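Local coordinates for protein endonuclease 2 (Arabidopsis thaliana, PDB 4CXP) that cleaves RNA and single-stranded DNA, and less efficiently double-stranded DNA, as a metal-dependent endonuclease of the nuclease type I family, leaving 5'-phosphorylated products, at residues H154-D158 against S159-E163; Y109-T112 against E113-L116. All coordinates share one frame; numbering follows the deposited sequence.

Interactions 1 and 2 lie on opposite sides of the chain's centre, their own centres about 28 Å apart and their nearest atoms about 15 Å apart, so they do not touch. Both lie on helices that supply ligands to the zinc cluster. Interaction 1 is part of it: residues 154-163 of helix 153-169 supply His-154 and Asp-158 to one zinc ion, and the Asp-158 side chain is about 5 Å from another. Interaction 2, residues 109-116, opens helix 111-124, which farther along carries the zinc ligands His-120 and Asp-124; the Leu-116 side chain comes within about 6 Å of that of His-120. One contact holds a metal and the other a sugar, each through side chains three or four residues apart.

Interaction 1 of 2, residues H154-D158 against S159-E163; sequences HHIWD and SNIIE. With ZN (zinc ion), chain F.
His-155 and Ile-156 turn their carbonyl groups onto the next turn of helix 153-169, where the regular spacing of bonds slips. His-155 O accepts from both Ser-159 N (2.8 Å) and Asn-160 N, whereas Ile-156 O takes a nearly straight bond, 176° at the hydrogen, from Ile-161 N, five residues on. At this wider pi-type turn a water enters, donating to Ile-156 O and, weakly, to Trp-157 O while accepting from Ile-162 N, and so links backbone groups that the slip has drawn apart.

The tightly packed side is apolar. Ile-161 CD1 sits squarely over the Trp-157 indole, 4.2 Å from the centroid of its five-membered ring, a CH-pi contact. Ile-161 CG1 meets Ile-156 CG2 at 3.8 Å, the two side chains crossing at about a right angle. Helix 233-262 packs against the indole, and Tyr-235 OH is hydrogen-bonded to its NE1.

The solvent side is looser. With CG swung anti to the backbone N (chi1 -168°), the His-155 ring lies out along the exposed flank, Ser-159 CB over one face and Asn-160 at its edge. Asn-160 ND2 reaches His-155 ND1 at 2.8 Å, but the bond is bent and weak, and amide and ring stand 59° apart.

One turn of spacing also sets the metal ligands: His-154 NE2 (2.2 Å) and both Asp-158 oxygens, OD2 at 2.2 Å and OD1 at 2.5 Å, bind one zinc ion. Trp-1 N and Gln-127 also donate to OD1. His-154 and Asp-158, with His-130, a water and one further ligand atom, make up a metal site of the zinc cluster characteristic of S1/P1 nucleases.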
ATOM      1  N   HIS A 154      -8.497  -1.048 -11.619  1.00  9.12           N
ATOM      2  CA  HIS A 154      -7.948  -1.375 -10.327  1.00  8.78           C
ATOM      3  C   HIS A 154      -6.750  -2.329 -10.443  1.00  8.40           C
ATOM      4  O   HIS A 154      -5.704  -2.112  -9.828  1.00  8.87           O
ATOM      5  CB  HIS A 154      -9.027  -1.955  -9.403  1.00  9.43           C
ATOM      6  CG  HIS A 154      -8.536  -2.148  -8.015  1.00  9.08           C
ATOM      7  ND1 HIS A 154      -8.795  -1.258  -7.004  1.00  9.17           N
ATOM      8  CD2 HIS A 154      -7.725  -3.086  -7.480  1.00  9.10           C
ATOM      9  CE1 HIS A 154      -8.179  -1.656  -5.905  1.00  9.29           C
ATOM     10  NE2 HIS A 154      -7.504  -2.759  -6.174  1.00  9.37           N
ATOM     11  N   HIS A 155      -6.929  -3.373 -11.242  1.00  8.95           N
ATOM     12  CA  HIS A 155      -5.892  -4.356 -11.442  1.00  9.40           C
ATOM     13  C   HIS A 155      -4.657  -3.753 -12.109  1.00  8.44           C
ATOM     14  O   HIS A 155      -3.526  -4.154 -11.823  1.00  8.88           O
ATOM     15  CB  HIS A 155      -6.449  -5.531 -12.264  1.00 11.12           C
ATOM     16  CG  HIS A 155      -5.543  -6.726 -12.290  1.00 12.85           C
ATOM     17  ND1 HIS A 155      -4.575  -6.938 -13.249  1.00 14.78           N
ATOM     18  CD2 HIS A 155      -5.459  -7.775 -11.446  1.00 18.88           C
ATOM     19  CE1 HIS A 155      -3.957  -8.084 -13.011  1.00 16.12           C
ATOM     20  NE2 HIS A 155      -4.475  -8.610 -11.922  1.00 20.50           N
ATOM     21  N   ILE A 156      -4.867  -2.808 -13.005  1.00  8.30           N
ATOM     22  CA  ILE A 156      -3.743  -2.124 -13.641  1.00  8.35           C
ATOM     23  C   ILE A 156      -2.870  -1.468 -12.576  1.00  7.73           C
ATOM     24  O   ILE A 156      -1.641  -1.527 -12.664  1.00  8.21           O
ATOM     25  CB  ILE A 156      -4.264  -1.150 -14.720  1.00  9.06           C
ATOM     26  CG1 ILE A 156      -4.722  -1.970 -15.942  1.00  9.56           C
ATOM     27  CG2 ILE A 156      -3.215  -0.122 -15.096  1.00  9.34           C
ATOM     28  CD1 ILE A 156      -5.540  -1.189 -16.936  1.00 10.73           C
ATOM     29  N   TRP A 157      -3.490  -0.816 -11.589  1.00  7.67           N
ATOM     30  CA  TRP A 157      -2.759  -0.191 -10.506  1.00  7.55           C
ATOM     31  C   TRP A 157      -2.213  -1.185  -9.497  1.00  7.55           C
ATOM     32  O   TRP A 157      -1.101  -1.000  -8.987  1.00  8.42           O
ATOM     33  CB  TRP A 157      -3.633   0.904  -9.883  1.00  7.77           C
ATOM     34  CG  TRP A 157      -3.628   2.127 -10.736  1.00  8.04           C
ATOM     35  CD1 TRP A 157      -4.332   2.345 -11.898  1.00  8.51           C
ATOM     36  CD2 TRP A 157      -2.748   3.250 -10.588  1.00  8.16           C
ATOM     37  NE1 TRP A 157      -3.961   3.551 -12.439  1.00  9.01           N
ATOM     38  CE2 TRP A 157      -3.001   4.124 -11.651  1.00  8.60           C
ATOM     39  CE3 TRP A 157      -1.788   3.605  -9.638  1.00  8.99           C
ATOM     40  CZ2 TRP A 157      -2.319   5.328 -11.799  1.00  9.87           C
ATOM     41  CZ3 TRP A 157      -1.132   4.803  -9.777  1.00 10.20           C
ATOM     42  CH2 TRP A 157      -1.397   5.649 -10.850  1.00 10.46           C
ATOM     43  N   ASP A 158      -2.938  -2.259  -9.201  1.00  7.33           N
ATOM     44  CA  ASP A 158      -2.399  -3.251  -8.277  1.00  7.74           C
ATOM     45  C   ASP A 158      -1.174  -3.957  -8.868  1.00  7.50           C
ATOM     46  O   ASP A 158      -0.231  -4.249  -8.123  1.00  8.42           O
ATOM     47  CB  ASP A 158      -3.424  -4.358  -7.961  1.00  7.84           C
ATOM     48  CG  ASP A 158      -4.368  -4.048  -6.815  1.00  7.91           C
ATOM     49  OD1 ASP A 158      -4.154  -3.097  -6.029  1.00  8.16           O
ATOM     50  OD2 ASP A 158      -5.343  -4.834  -6.667  1.00  9.25           O
ATOM     51  N   SER A 159      -1.249  -4.276 -10.163  1.00  7.93           N
ATOM     52  CA  SER A 159      -0.357  -5.245 -10.766  1.00  8.90           C
ATOM     53  C   SER A 159       0.213  -4.879 -12.125  1.00  8.24           C
ATOM     54  O   SER A 159       1.408  -5.053 -12.351  1.00  8.93           O
ATOM     55  CB  SER A 159      -1.082  -6.598 -10.891  1.00 11.78           C
ATOM     56  OG  SER A 159      -1.367  -7.129  -9.618  1.00 13.29           O
ATOM     57  N   ASN A 160      -0.604  -4.473 -13.098  1.00  8.25           N
ATOM     58  CA  ASN A 160      -0.085  -4.446 -14.472  1.00  8.79           C
ATOM     59  C   ASN A 160       1.025  -3.445 -14.690  1.00  7.78           C
ATOM     60  O   ASN A 160       2.002  -3.765 -15.374  1.00  8.56           O
ATOM     61  CB  ASN A 160      -1.163  -4.208 -15.529  1.00  9.37           C
ATOM     62  CG  ASN A 160      -2.203  -5.293 -15.557  1.00 10.97           C
ATOM     63  OD1 ASN A 160      -2.043  -6.341 -16.218  1.00 18.59           O
ATOM     64  ND2 ASN A 160      -3.265  -5.062 -14.883  1.00 12.04           N
ATOM     65  N   ILE A 161       0.905  -2.232 -14.152  1.00  8.00           N
ATOM     66  CA  ILE A 161       1.968  -1.249 -14.332  1.00  7.63           C
ATOM     67  C   ILE A 161       3.291  -1.816 -13.787  1.00  7.48           C
ATOM     68  O   ILE A 161       4.320  -1.783 -14.462  1.00  8.01           O
ATOM     69  CB  ILE A 161       1.639   0.102 -13.681  1.00  7.89           C
ATOM     70  CG1 ILE A 161       0.440   0.760 -14.374  1.00  8.71           C
ATOM     71  CG2 ILE A 161       2.853   1.003 -13.714  1.00  8.80           C
ATOM     72  CD1 ILE A 161      -0.145   1.908 -13.587  1.00  9.57           C
ATOM     73  N   ILE A 162       3.257  -2.319 -12.557  1.00  7.51           N
ATOM     74  CA  ILE A 162       4.474  -2.825 -11.937  1.00  7.60           C
ATOM     75  C   ILE A 162       5.046  -4.017 -12.717  1.00  8.05           C
ATOM     76  O   ILE A 162       6.249  -4.083 -12.954  1.00  8.67           O
ATOM     77  CB  ILE A 162       4.218  -3.188 -10.464  1.00  8.11           C
ATOM     78  CG1 ILE A 162       3.901  -1.927  -9.658  1.00  8.66           C
ATOM     79  CG2 ILE A 162       5.423  -3.912  -9.870  1.00  9.06           C
ATOM     80  CD1 ILE A 162       3.331  -2.224  -8.287  1.00  9.86           C
ATOM     81  N   GLU A 163       4.185  -4.947 -13.105  1.00  8.27           N
ATOM     82  CA  GLU A 163       4.644  -6.130 -13.826  1.00  9.41           C
ATOM     83  C   GLU A 163       5.269  -5.764 -15.161  1.00  8.47           C
ATOM     84  O   GLU A 163       6.271  -6.359 -15.569  1.00  9.18           O
ATOM     85  CB  GLU A 163       3.483  -7.097 -14.048  1.00 12.08           C
ATOM     86  CG  GLU A 163       3.017  -7.855 -12.835  1.00 16.43           C
ATOM     87  CD  GLU A 163       1.655  -8.536 -13.061  1.00 24.37           C
ATOM     88  OE1 GLU A 163       0.973  -8.265 -14.082  1.00 30.09           O
ATOM     89  OE2 GLU A 163       1.232  -9.309 -12.193  1.00 31.19           O
TER
HETATM   90 ZN    ZN F 932      -6.208  -3.931  -4.898  1.00  9.68          ZN
HETATM   91  O   HOH W   1       0.742  -1.885 -11.003  1.00  9.01           O
HETATM   92  O   HOH W   2      -7.835  -5.194  -4.550  1.00 14.05           O

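Interaction 2 of 2, residues Y109-T112 against E113-L116; sequences YNLT and EALL. With NAG (2-acetamido-2-deoxy-beta-D-glucopyranose), chain C; NAG (2-acetamido-2-deoxy-beta-D-glucopyranose), chain B.
Asn-110 caps the N-terminus of helix 111-124 and bears a glycan as well, its side chain divided between Glu-113 and a sugar. OD1 performs the N-cap, accepting from Glu-113 N at 3.0 Å in a fairly straight bond (168°), with the donor above the amide plane. ND2 is joined covalently to C1 of the chain C N-acetylglucosamine, as expected of the Asn-Leu-Thr sequon formed by Asn-110, Leu-111 and Thr-112. The amide is thus gripped at both ends, and its CG, anti to the backbone N (chi1 179°), is held where OD1 can reach the first turn.

The Glu-113 side chain runs out alongside the linkage. Its CB rests near Asn-110 O, at 3.5 Å; CG passes the sugar's O5 at 3.3 Å and Asn-110 CG at 3.8 Å. The extended chain then brings CD to 3.6 Å from the sugar's O6, and OE2 is also hydrogen-bonded to Tyr-51 OH. With an alanine here, the sugar O6 and Tyr-51 would probably both lose their carboxylate partner, and the hydroxymethyl arm would be freer to turn.

Behind the cap, Ala-114 N bonds to Asn-110 O, and Ala-114 CB touches Leu-111 CD2. A second glycan flanks the entry to the helix: C6 of the chain B N-acetylglucosamine approaches Tyr-109 CD1 at 3.7 Å. On the first sugar, the hydroxyl O6 donates a hydrogen bond to Glu-113 OE2 at 2.7 Å.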
ATOM      1  N   TYR A 109      -4.285 -10.221  21.725  1.00 23.16           N
ATOM      2  CA  TYR A 109      -4.122 -10.276  20.287  1.00 18.83           C
ATOM      3  C   TYR A 109      -2.862 -11.004  19.857  1.00 18.55           C
ATOM      4  O   TYR A 109      -1.838 -10.960  20.525  1.00 21.77           O
ATOM      5  CB  TYR A 109      -4.110  -8.857  19.732  1.00 19.31           C
ATOM      6  CG  TYR A 109      -5.406  -8.097  19.930  1.00 18.54           C
ATOM      7  CD1 TYR A 109      -6.575  -8.484  19.279  1.00 20.97           C
ATOM      8  CD2 TYR A 109      -5.452  -6.963  20.730  1.00 21.73           C
ATOM      9  CE1 TYR A 109      -7.759  -7.769  19.441  1.00 23.53           C
ATOM     10  CE2 TYR A 109      -6.626  -6.242  20.896  1.00 23.02           C
ATOM     11  CZ  TYR A 109      -7.774  -6.639  20.247  1.00 23.98           C
ATOM     12  OH  TYR A 109      -8.928  -5.905  20.423  1.00 30.56           O
ATOM     13  N   ASN A 110      -2.942 -11.618  18.683  1.00 16.14           N
ATOM     14  CA  ASN A 110      -1.812 -12.271  18.052  1.00 15.34           C
ATOM     15  C   ASN A 110      -0.997 -11.192  17.349  1.00 14.13           C
ATOM     16  O   ASN A 110      -1.443 -10.583  16.376  1.00 14.14           O
ATOM     17  CB  ASN A 110      -2.348 -13.318  17.100  1.00 15.55           C
ATOM     18  CG  ASN A 110      -1.276 -14.064  16.350  1.00 15.45           C
ATOM     19  OD1 ASN A 110      -0.226 -13.520  16.018  1.00 15.82           O
ATOM     20  ND2 ASN A 110      -1.550 -15.346  16.062  1.00 16.18           N
ATOM     21  N   LEU A 111       0.179 -10.913  17.877  1.00 14.19           N
ATOM     22  CA  LEU A 111       0.976  -9.804  17.375  1.00 13.41           C
ATOM     23  C   LEU A 111       1.750 -10.150  16.112  1.00 12.97           C
ATOM     24  O   LEU A 111       2.173  -9.241  15.400  1.00 13.47           O
ATOM     25  CB  LEU A 111       1.882  -9.237  18.467  1.00 14.93           C
ATOM     26  CG  LEU A 111       1.117  -8.644  19.670  1.00 16.34           C
ATOM     27  CD1 LEU A 111       2.062  -7.956  20.637  1.00 18.25           C
ATOM     28  CD2 LEU A 111       0.013  -7.675  19.268  1.00 17.13           C
ATOM     29  N   THR A 112       1.903 -11.438  15.792  1.00 13.29           N
ATOM     30  CA  THR A 112       2.379 -11.804  14.470  1.00 12.54           C
ATOM     31  C   THR A 112       1.351 -11.368  13.419  1.00 11.96           C
ATOM     32  O   THR A 112       1.698 -10.727  12.428  1.00 12.21           O
ATOM     33  CB  THR A 112       2.672 -13.296  14.366  1.00 13.66           C
ATOM     34  OG1 THR A 112       3.741 -13.602  15.269  1.00 15.60           O
ATOM     35  CG2 THR A 112       3.032 -13.706  12.947  1.00 15.48           C
ATOM     36  N   GLU A 113       0.088 -11.693  13.639  1.00 12.15           N
ATOM     37  CA  GLU A 113      -0.960 -11.194  12.750  1.00 11.55           C
ATOM     38  C   GLU A 113      -0.954  -9.675  12.710  1.00 11.14           C
ATOM     39  O   GLU A 113      -1.089  -9.091  11.637  1.00 11.24           O
ATOM     40  CB  GLU A 113      -2.346 -11.709  13.137  1.00 12.60           C
ATOM     41  CG  GLU A 113      -2.507 -13.198  12.906  1.00 13.34           C
ATOM     42  CD  GLU A 113      -3.928 -13.728  13.031  1.00 15.01           C
ATOM     43  OE1 GLU A 113      -4.836 -12.989  13.483  1.00 17.78           O
ATOM     44  OE2 GLU A 113      -4.130 -14.913  12.674  1.00 16.11           O
ATOM     45  N   ALA A 114      -0.800  -9.000  13.844  1.00 11.43           N
ATOM     46  CA  ALA A 114      -0.832  -7.542  13.823  1.00 11.23           C
ATOM     47  C   ALA A 114       0.294  -6.988  12.944  1.00 10.48           C
ATOM     48  O   ALA A 114       0.072  -6.041  12.189  1.00 10.47           O
ATOM     49  CB  ALA A 114      -0.736  -6.963  15.222  1.00 11.53           C
ATOM     50  N   LEU A 115       1.488  -7.570  13.039  1.00 10.68           N
ATOM     51  CA  LEU A 115       2.609  -7.140  12.201  1.00 10.15           C
ATOM     52  C   LEU A 115       2.289  -7.342  10.724  1.00 10.09           C
ATOM     53  O   LEU A 115       2.552  -6.464   9.896  1.00 10.14           O
ATOM     54  CB  LEU A 115       3.878  -7.910  12.598  1.00 10.72           C
ATOM     55  CG  LEU A 115       5.086  -7.632  11.708  1.00 11.19           C
ATOM     56  CD1 LEU A 115       5.513  -6.156  11.731  1.00 11.90           C
ATOM     57  CD2 LEU A 115       6.229  -8.553  12.106  1.00 12.47           C
ATOM     58  N   LEU A 116       1.752  -8.505  10.381  1.00 10.00           N
ATOM     59  CA  LEU A 116       1.471  -8.812   8.991  1.00 10.11           C
ATOM     60  C   LEU A 116       0.345  -7.950   8.439  1.00  9.87           C
ATOM     61  O   LEU A 116       0.385  -7.541   7.275  1.00 10.08           O
ATOM     62  CB  LEU A 116       1.179 -10.307   8.822  1.00 10.86           C
ATOM     63  CG  LEU A 116       2.317 -11.247   9.235  1.00 12.12           C
ATOM     64  CD1 LEU A 116       1.916 -12.677   8.960  1.00 13.24           C
ATOM     65  CD2 LEU A 116       3.633 -10.911   8.529  1.00 13.47           C
TER
HETATM   66  C1  NAG C   1      -0.649 -16.154  15.272  1.00 16.60           C
HETATM   67  C2  NAG C   1      -0.607 -17.599  15.716  1.00 18.35           C
HETATM   68  C3  NAG C   1       0.141 -18.443  14.687  1.00 18.63           C
HETATM   69  C4  NAG C   1      -0.462 -18.263  13.297  1.00 17.35           C
HETATM   70  C5  NAG C   1      -0.469 -16.773  12.956  1.00 16.37           C
HETATM   71  C6  NAG C   1      -1.118 -16.477  11.607  1.00 16.74           C
HETATM   72  C7  NAG C   1      -0.724 -18.098  18.163  1.00 28.05           C
HETATM   73  C8  NAG C   1      -2.145 -18.541  18.030  1.00 30.68           C
HETATM   74  N2  NAG C   1      -0.058 -17.686  17.077  1.00 22.14           N
HETATM   75  O3  NAG C   1       0.150 -19.803  15.078  1.00 23.56           O
HETATM   76  O4  NAG C   1       0.377 -18.915  12.369  1.00 17.62           O
HETATM   77  O5  NAG C   1      -1.167 -16.077  13.945  1.00 15.96           O
HETATM   78  O6  NAG C   1      -2.494 -16.759  11.640  1.00 18.68           O
HETATM   79  O7  NAG C   1      -0.192 -18.164  19.292  1.00 39.08           O
HETATM   80  C1  NAG B   1      -8.633  -5.087  15.080  1.00 12.28           C
HETATM   81  C2  NAG B   1      -9.828  -5.231  14.091  1.00 12.88           C
HETATM   82  C3  NAG B   1     -10.795  -6.276  14.630  1.00 13.33           C
HETATM   83  C4  NAG B   1     -10.039  -7.575  14.912  1.00 13.19           C
HETATM   84  C5  NAG B   1      -8.759  -7.322  15.709  1.00 13.58           C
HETATM   85  C6  NAG B   1      -7.862  -8.544  15.764  1.00 14.06           C
HETATM   86  C7  NAG B   1     -10.185  -3.115  12.881  1.00 12.93           C
HETATM   87  C8  NAG B   1     -11.005  -1.878  12.734  1.00 14.06           C
HETATM   88  N2  NAG B   1     -10.547  -3.987  13.829  1.00 13.00           N
HETATM   89  O3  NAG B   1     -11.880  -6.455  13.710  1.00 13.96           O
HETATM   90  O4  NAG B   1     -10.780  -8.482  15.706  1.00 14.25           O
HETATM   91  O5  NAG B   1      -7.962  -6.287  15.167  1.00 13.04           O
HETATM   92  O6  NAG B   1      -7.578  -8.969  14.445  1.00 13.80           O
HETATM   93  O7  NAG B   1      -9.199  -3.314  12.160  1.00 12.83           O